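Side-chain contacts in alpha-galactosidase 1 (Saccharomyces cerevisiae, PDB 3LRK), which catalyses the hydrolysis of terminal, non-reducing alpha-D-galactose residues from alpha-D-galactosides such as galactose oligosaccharides, galactomannans and galactolipids: residues A278-W283 / Y304-Q309; M345-G348 / D354-V357; D430-S433 / R438-G441. The protein carries 1 engineered substitution. All blocks are in the same frame, centred on the assembly; numbering follows the deposited sequence.

Contact 1. Residues A278-W283 / Y304-Q309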
loop_
_atom_site.group_PDB
_atom_site.type_symbol
_atom_site.label_atom_id
_atom_site.label_comp_id
_atom_site.label_asym_id
_atom_site.label_seq_id
_atom_site.Cartn_x
_atom_site.Cartn_y
_atom_site.Cartn_z
ATOM N N ALA A 278 -14.449 -9.328 -28.994
ATOM C CA ALA A 278 -13.392 -8.617 -28.268
ATOM C C ALA A 278 -12.900 -9.449 -27.085
ATOM O O ALA A 278 -11.699 -9.623 -26.898
ATOM C CB ALA A 278 -13.900 -7.264 -27.793
ATOM N N HIS A 279 -13.853 -9.980 -26.318
ATOM C CA HIS A 279 -13.593 -10.775 -25.118
ATOM C C HIS A 279 -12.842 -12.080 -25.449
ATOM O O HIS A 279 -11.794 -12.366 -24.857
ATOM C CB HIS A 279 -14.935 -11.000 -24.398
ATOM C CG HIS A 279 -14.895 -11.960 -23.247
ATOM N ND1 HIS A 279 -13.873 -11.994 -22.320
ATOM C CD2 HIS A 279 -15.804 -12.882 -22.840
ATOM C CE1 HIS A 279 -14.132 -12.926 -21.420
ATOM N NE2 HIS A 279 -15.302 -13.475 -21.707
ATOM N N PHE A 280 -13.349 -12.842 -26.421
ATOM C CA PHE A 280 -12.710 -14.092 -26.839
ATOM C C PHE A 280 -11.316 -13.853 -27.434
ATOM O O PHE A 280 -10.364 -14.556 -27.087
ATOM C CB PHE A 280 -13.617 -14.860 -27.817
ATOM C CG PHE A 280 -13.128 -16.240 -28.164
ATOM C CD1 PHE A 280 -13.241 -17.300 -27.249
ATOM C CD2 PHE A 280 -12.581 -16.496 -29.427
ATOM C CE1 PHE A 280 -12.801 -18.581 -27.583
ATOM C CE2 PHE A 280 -12.140 -17.771 -29.777
ATOM C CZ PHE A 280 -12.240 -18.821 -28.863
ATOM N N SER A 281 -11.204 -12.840 -28.297
ATOM C CA SER A 281 -9.939 -12.493 -28.955
ATOM C C SER A 281 -8.871 -12.034 -27.966
ATOM O O SER A 281 -7.703 -12.402 -28.104
ATOM C CB SER A 281 -10.142 -11.399 -30.006
ATOM O OG SER A 281 -11.051 -11.812 -31.013
ATOM N N MET A 282 -9.267 -11.226 -26.980
ATOM C CA MET A 282 -8.293 -10.716 -26.004
ATOM C C MET A 282 -7.811 -11.795 -25.017
ATOM O O MET A 282 -6.616 -11.875 -24.729
ATOM C CB MET A 282 -8.793 -9.445 -25.306
ATOM C CG MET A 282 -8.841 -8.195 -26.230
ATOM S SD MET A 282 -7.358 -7.930 -27.238
ATOM C CE MET A 282 -6.154 -7.717 -25.920
ATOM N N TRP A 283 -8.730 -12.636 -24.541
ATOM C CA TRP A 283 -8.376 -13.824 -23.736
ATOM C C TRP A 283 -7.433 -14.755 -24.516
ATOM O O TRP A 283 -6.444 -15.254 -23.964
ATOM C CB TRP A 283 -9.632 -14.590 -23.286
ATOM C CG TRP A 283 -10.248 -14.209 -21.922
ATOM C CD1 TRP A 283 -10.597 -15.078 -20.920
ATOM C CD2 TRP A 283 -10.586 -12.891 -21.440
ATOM N NE1 TRP A 283 -11.137 -14.387 -19.848
ATOM C CE2 TRP A 283 -11.140 -13.046 -20.143
ATOM C CE3 TRP A 283 -10.478 -11.594 -21.977
ATOM C CZ2 TRP A 283 -11.581 -11.954 -19.377
ATOM C CZ3 TRP A 283 -10.915 -10.505 -21.207
ATOM C CH2 TRP A 283 -11.453 -10.696 -19.918
ATOM N N TYR A 304 -21.624 -19.677 -30.419
ATOM C CA TYR A 304 -21.014 -20.916 -30.910
ATOM C C TYR A 304 -19.913 -20.671 -31.947
ATOM O O TYR A 304 -18.849 -21.265 -31.857
ATOM C CB TYR A 304 -22.088 -21.874 -31.458
ATOM C CG TYR A 304 -21.556 -23.134 -32.110
ATOM C CD1 TYR A 304 -20.717 -24.028 -31.417
ATOM C CD2 TYR A 304 -21.925 -23.463 -33.415
ATOM C CE1 TYR A 304 -20.243 -25.193 -32.036
ATOM C CE2 TYR A 304 -21.465 -24.603 -34.024
ATOM C CZ TYR A 304 -20.635 -25.471 -33.344
ATOM O OH TYR A 304 -20.200 -26.608 -34.009
ATOM N N SER A 305 -20.154 -19.794 -32.921
ATOM C CA SER A 305 -19.135 -19.557 -33.952
ATOM C C SER A 305 -17.952 -18.724 -33.436
ATOM O O SER A 305 -16.873 -18.731 -34.035
ATOM C CB SER A 305 -19.733 -18.925 -35.205
ATOM O OG SER A 305 -20.238 -17.645 -34.930
ATOM N N ILE A 306 -18.162 -18.006 -32.335
ATOM C CA ILE A 306 -17.046 -17.343 -31.653
ATOM C C ILE A 306 -16.126 -18.408 -31.020
ATOM O O ILE A 306 -14.917 -18.442 -31.302
ATOM C CB ILE A 306 -17.541 -16.260 -30.654
ATOM C CG1 ILE A 306 -18.048 -15.044 -31.446
ATOM C CG2 ILE A 306 -16.415 -15.833 -29.681
ATOM C CD1 ILE A 306 -18.940 -14.114 -30.678
ATOM N N TYR A 307 -16.708 -19.305 -30.219
ATOM C CA TYR A 307 -15.949 -20.402 -29.594
ATOM C C TYR A 307 -15.255 -21.308 -30.610
ATOM O O TYR A 307 -14.281 -21.977 -30.282
ATOM C CB TYR A 307 -16.866 -21.282 -28.750
ATOM C CG TYR A 307 -17.213 -20.732 -27.387
ATOM C CD1 TYR A 307 -18.544 -20.540 -27.020
ATOM C CD2 TYR A 307 -16.209 -20.424 -26.454
ATOM C CE1 TYR A 307 -18.881 -20.045 -25.752
ATOM C CE2 TYR A 307 -16.535 -19.924 -25.186
ATOM C CZ TYR A 307 -17.866 -19.739 -24.847
ATOM O OH TYR A 307 -18.177 -19.246 -23.603
ATOM N N SER A 308 -15.781 -21.340 -31.833
ATOM C CA SER A 308 -15.287 -22.259 -32.851
ATOM C C SER A 308 -14.332 -21.605 -33.853
ATOM O O SER A 308 -13.934 -22.240 -34.829
ATOM C CB SER A 308 -16.463 -22.931 -33.576
ATOM O OG SER A 308 -17.021 -22.051 -34.533
ATOM N N GLN A 309 -13.941 -20.353 -33.605
ATOM C CA GLN A 309 -13.013 -19.659 -34.510
ATOM C C GLN A 309 -11.581 -20.195 -34.378
ATOM O O GLN A 309 -10.802 -19.751 -33.516
ATOM C CB GLN A 309 -13.079 -18.133 -34.330
ATOM C CG GLN A 309 -12.310 -17.315 -35.406
ATOM C CD GLN A 309 -13.013 -17.283 -36.772
ATOM O OE1 GLN A 309 -14.013 -17.964 -36.985
ATOM N NE2 GLN A 309 -12.484 -16.486 -37.694
#
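In the helical layer around the catalytic TIM barrel, Phe280 of helix 273-285 packs against Ile306 and Tyr307, the closing turn of helix 301-307. The first of these helices runs between the seventh and eighth barrel strands, 258-260 and 290-292, and the second follows the eighth, so the contact joins the crossover helix between the last two barrel strands to the helix that comes after them. Phe280 carries it almost alone. Its CG stands anti to the backbone N (chi1 -172°), which sends the ring across the gap to the end of the other helix. There Ile306 meets it at two levels. The methyl CG2 sits against the root of the side chain, 3.5 Å from Phe280 CB and 3.6 Å from Phe280 CG, the two side chains running past each other in opposite senses. Further out, the carbonyl oxygen Ile306 O lies over one face of the ring, 3.2 Å from Phe280 CE2. Tyr307 approaches obliquely, its CD2 4.0 Å from Phe280 CE1, while Gln309 O stands at the ring's edge, near its plane, 4.4 Å from Phe280 CE2. Two of the carbonyls beside the ring have donors: Ile306 O takes the backbone N-H of Gln309 at an N to O distance of 3.1 Å, and Tyr307 O accepts from the hydroxyl of Tyr66, whose side chain also touches Phe280. Farther along the same residues, Tyr307 OH bonds to Val266 O and Gln309 NE2 to Leu396 O and Ala398 O. No hydrogen bond crosses between the two segments. What holds them is the fit of one buried aromatic ring on a helix end, so cohesion here probably rests on van der Waals packing and the exclusion of water.

Contact 2. Residues M345-G348 / D354-V357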
loop_
_atom_site.group_PDB
_atom_site.type_symbol
_atom_site.label_atom_id
_atom_site.label_comp_id
_atom_site.label_asym_id
_atom_site.label_seq_id
_atom_site.Cartn_x
_atom_site.Cartn_y
_atom_site.Cartn_z
ATOM N N MET A 345 -4.290 -0.614 -28.203
ATOM C CA MET A 345 -3.596 -1.411 -29.197
ATOM C C MET A 345 -2.728 -2.444 -28.491
ATOM O O MET A 345 -1.980 -2.106 -27.564
ATOM C CB MET A 345 -2.712 -0.536 -30.063
ATOM C CG MET A 345 -2.474 -1.101 -31.436
ATOM S SD MET A 345 -0.787 -0.893 -32.005
ATOM C CE MET A 345 -0.172 -2.461 -31.433
ATOM N N TRP A 346 -2.834 -3.695 -28.930
ATOM C CA TRP A 346 -1.988 -4.768 -28.425
ATOM C C TRP A 346 -1.233 -5.394 -29.588
ATOM O O TRP A 346 -1.694 -5.364 -30.736
ATOM C CB TRP A 346 -2.816 -5.840 -27.712
ATOM C CG TRP A 346 -3.531 -5.406 -26.445
ATOM C CD1 TRP A 346 -4.529 -4.477 -26.342
ATOM C CD2 TRP A 346 -3.335 -5.933 -25.115
ATOM N NE1 TRP A 346 -4.948 -4.374 -25.034
ATOM C CE2 TRP A 346 -4.246 -5.270 -24.266
ATOM C CE3 TRP A 346 -2.482 -6.904 -24.566
ATOM C CZ2 TRP A 346 -4.310 -5.523 -22.887
ATOM C CZ3 TRP A 346 -2.560 -7.168 -23.194
ATOM C CH2 TRP A 346 -3.461 -6.475 -22.374
ATOM N N SER A 347 -0.070 -5.958 -29.282
ATOM C CA SER A 347 0.787 -6.595 -30.278
ATOM C C SER A 347 1.617 -7.658 -29.583
ATOM O O SER A 347 2.014 -7.481 -28.426
ATOM C CB SER A 347 1.691 -5.560 -30.951
ATOM O OG SER A 347 2.515 -6.159 -31.937
ATOM N N GLY A 348 1.874 -8.759 -30.282
ATOM C CA GLY A 348 2.651 -9.859 -29.721
ATOM C C GLY A 348 3.256 -10.776 -30.768
ATOM O O GLY A 348 2.671 -10.973 -31.841
ATOM N N ASP A 354 5.280 -14.626 -37.348
ATOM C CA ASP A 354 4.171 -13.703 -37.556
ATOM C C ASP A 354 3.959 -12.821 -36.308
ATOM O O ASP A 354 4.609 -13.023 -35.289
ATOM C CB ASP A 354 2.880 -14.469 -37.904
ATOM C CG ASP A 354 2.981 -15.264 -39.211
ATOM O OD1 ASP A 354 3.946 -15.068 -39.993
ATOM O OD2 ASP A 354 2.079 -16.090 -39.463
ATOM N N GLN A 355 3.075 -11.833 -36.418
ATOM C CA GLN A 355 2.723 -10.938 -35.309
ATOM C C GLN A 355 1.206 -10.884 -35.178
ATOM O O GLN A 355 0.511 -10.824 -36.190
ATOM C CB GLN A 355 3.275 -9.526 -35.581
ATOM C CG GLN A 355 3.348 -8.586 -34.345
ATOM C CD GLN A 355 4.509 -8.907 -33.391
ATOM O OE1 GLN A 355 4.609 -8.329 -32.302
ATOM N NE2 GLN A 355 5.388 -9.816 -33.798
ATOM N N VAL A 356 0.689 -10.915 -33.945
ATOM C CA VAL A 356 -0.745 -10.684 -33.707
ATOM C C VAL A 356 -0.926 -9.248 -33.290
ATOM O O VAL A 356 -0.210 -8.756 -32.412
ATOM C CB VAL A 356 -1.366 -11.507 -32.537
ATOM C CG1 VAL A 356 -2.841 -11.848 -32.832
ATOM C CG2 VAL A 356 -0.593 -12.726 -32.222
ATOM N N VAL A 357 -1.903 -8.587 -33.901
ATOM C CA VAL A 357 -2.205 -7.194 -33.600
ATOM C C VAL A 357 -3.678 -7.076 -33.236
ATOM O O VAL A 357 -4.536 -7.677 -33.890
ATOM C CB VAL A 357 -1.836 -6.266 -34.792
ATOM C CG1 VAL A 357 -2.065 -4.803 -34.438
ATOM C CG2 VAL A 357 -0.386 -6.475 -35.191
#
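Gly348 and Val356 exchange both of their backbone hydrogen bonds. Val356 N gives its proton to Gly348 O at 2.9 Å in a fairly straight bond (163° at the hydrogen), and Gly348 N gives its own to Val356 O at 3.0 Å, more bent at 144° but lying in the carbonyl plane. Val356 O also receives a CA-H contact from Ser347 CA at 3.2 Å. One step along, Ser347 and Val357 form the non-hydrogen-bonded pair, where Val357 CA leans on Trp346 O at 3.4 Å. Together these pairs zip up an antiparallel beta hairpin, strands 342-349 and 355-361, in the C-terminal beta-sandwich domain. Its outer edges are taken as well: Met345 and Ser347 bond through their backbones to strand 325-331, and Gln355 to Leu467 of strand 461-469. Among the side chains, Gln355 bends at chi2 (76°) and folds its amide back over the partner strand, bringing CD within 3.2 Å of Gly348 O and OE1 to 3.0 Å from Ser347 OG. That hydroxyl has a single proton, and both Gln355 OE1 and Ile376 O are within its reach, so its bond to Gln355 is not settled. Asp354 OD2 makes salt bridges to Arg466 and Arg468 of strand 461-469. Between the two segments apolar packing is slight, Met345 CE resting 4.3 Å from Val357 CG1.

Contact 3. Residues D430-S433 / R438-G441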
loop_
_atom_site.group_PDB
_atom_site.type_symbol
_atom_site.label_atom_id
_atom_site.label_comp_id
_atom_site.label_asym_id
_atom_site.label_seq_id
_atom_site.Cartn_x
_atom_site.Cartn_y
_atom_site.Cartn_z
ATOM N N ASP A 430 1.080 -27.850 -36.660
ATOM C CA ASP A 430 1.165 -28.473 -37.981
ATOM C C ASP A 430 0.325 -27.739 -39.026
ATOM O O ASP A 430 0.802 -27.486 -40.135
ATOM C CB ASP A 430 0.779 -29.953 -37.897
ATOM C CG ASP A 430 1.821 -30.792 -37.163
ATOM O OD1 ASP A 430 2.860 -30.241 -36.724
ATOM O OD2 ASP A 430 1.604 -32.013 -37.026
ATOM N N GLY A 431 -0.911 -27.386 -38.660
ATOM C CA GLY A 431 -1.800 -26.613 -39.527
ATOM C C GLY A 431 -1.190 -25.308 -40.021
ATOM O O GLY A 431 -1.275 -24.990 -41.212
ATOM N N LEU A 432 -0.573 -24.557 -39.106
ATOM C CA LEU A 432 0.069 -23.276 -39.435
ATOM C C LEU A 432 1.234 -23.445 -40.420
ATOM O O LEU A 432 1.422 -22.615 -41.312
ATOM C CB LEU A 432 0.530 -22.544 -38.166
ATOM C CG LEU A 432 -0.551 -21.993 -37.219
ATOM C CD1 LEU A 432 0.020 -21.718 -35.838
ATOM C CD2 LEU A 432 -1.250 -20.751 -37.772
ATOM N N SER A 433 1.995 -24.527 -40.248
ATOM C CA SER A 433 3.106 -24.884 -41.144
ATOM C C SER A 433 2.625 -25.166 -42.564
ATOM O O SER A 433 3.267 -24.764 -43.537
ATOM C CB SER A 433 3.848 -26.109 -40.612
ATOM O OG SER A 433 4.400 -25.863 -39.331
ATOM N N ARG A 438 -7.828 -22.079 -42.795
ATOM C CA ARG A 438 -8.728 -21.990 -41.649
ATOM C C ARG A 438 -8.067 -21.408 -40.392
ATOM O O ARG A 438 -8.763 -20.921 -39.499
ATOM C CB ARG A 438 -9.353 -23.353 -41.355
ATOM C CG ARG A 438 -10.205 -23.887 -42.497
ATOM C CD ARG A 438 -10.860 -25.222 -42.158
ATOM N NE ARG A 438 -9.903 -26.269 -41.788
ATOM C CZ ARG A 438 -9.150 -26.957 -42.643
ATOM N NH1 ARG A 438 -9.215 -26.714 -43.948
ATOM N NH2 ARG A 438 -8.320 -27.890 -42.193
ATOM N N LEU A 439 -6.736 -21.440 -40.339
ATOM C CA LEU A 439 -6.000 -20.954 -39.165
ATOM C C LEU A 439 -5.419 -19.540 -39.312
ATOM O O LEU A 439 -4.897 -18.981 -38.347
ATOM C CB LEU A 439 -4.892 -21.943 -38.765
ATOM C CG LEU A 439 -5.234 -23.421 -38.534
ATOM C CD1 LEU A 439 -4.007 -24.160 -38.050
ATOM C CD2 LEU A 439 -6.390 -23.603 -37.551
ATOM N N PHE A 440 -5.504 -18.961 -40.507
ATOM C CA PHE A 440 -4.913 -17.643 -40.756
ATOM C C PHE A 440 -5.932 -16.536 -41.006
ATOM O O PHE A 440 -5.601 -15.352 -40.919
ATOM C CB PHE A 440 -3.893 -17.706 -41.905
ATOM C CG PHE A 440 -2.598 -18.357 -41.524
ATOM C CD1 PHE A 440 -2.354 -19.688 -41.841
ATOM C CD2 PHE A 440 -1.622 -17.640 -40.829
ATOM C CE1 PHE A 440 -1.157 -20.299 -41.479
ATOM C CE2 PHE A 440 -0.422 -18.241 -40.458
ATOM C CZ PHE A 440 -0.187 -19.576 -40.791
ATOM N N GLY A 441 -7.171 -16.928 -41.286
ATOM C CA GLY A 441 -8.189 -15.991 -41.739
ATOM C C GLY A 441 -7.928 -15.604 -43.184
ATOM O O GLY A 441 -7.361 -16.385 -43.952
#
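Leu432 (chi1 -68°) and Phe440 (chi1 -75°) both hold CG anti to the carbonyl carbon, and these torsions lay the leucine branch over the phenylalanine ring. Methyl CD2 of Leu432 stands over one face in a CH-pi contact, 3.8 Å from the Phe440 centroid and 28° off the ring normal, displaced toward the rim so that Phe440 CZ is 3.4 Å from Leu432 CD2. The backbone meets the same ring differently: Leu432 O lies in its plane, at the edge, 3.5 Å from Phe440 CE1. Leu439 crosses Leu432 at about a right angle and packs CD1 against the bare backbone of Gly431, 3.6 Å from Gly431 CA. Replacing Phe440 with an alanine would probably leave Leu432 CD2 without the surface it rests on and deprive Arg468 of its cation-pi partner. The contact packs the short helix 428-433 against the weakly bonded helix 437-440 that follows it, just before strand 442-447. Beside it runs strand 461-469, whose Arg466 touches both Leu432 and Phe440.

How the contacts relate
The contacts follow one another along the chain, each closing before the next opens. Contact 1 belongs to the TIM-barrel domain and contact 2 to the antiparallel sheet of the C-terminal sandwich; contact 3 sits on two short helices that lead into strand 442-447 of that sheet. Their centres form a nearly even triangle, about 16 to 17 Å apart. Contacts 1 and 2 meet across the domain boundary, where Met282 CE packs 3.4 Å from Trp346 CD2. Contacts 2 and 3 meet at Asp354 and Phe440, which share Arg468. Contacts 1 and 3 stay about 6 Å apart at their nearest atoms. The sandwich is thus packed directly against the catalytic domain.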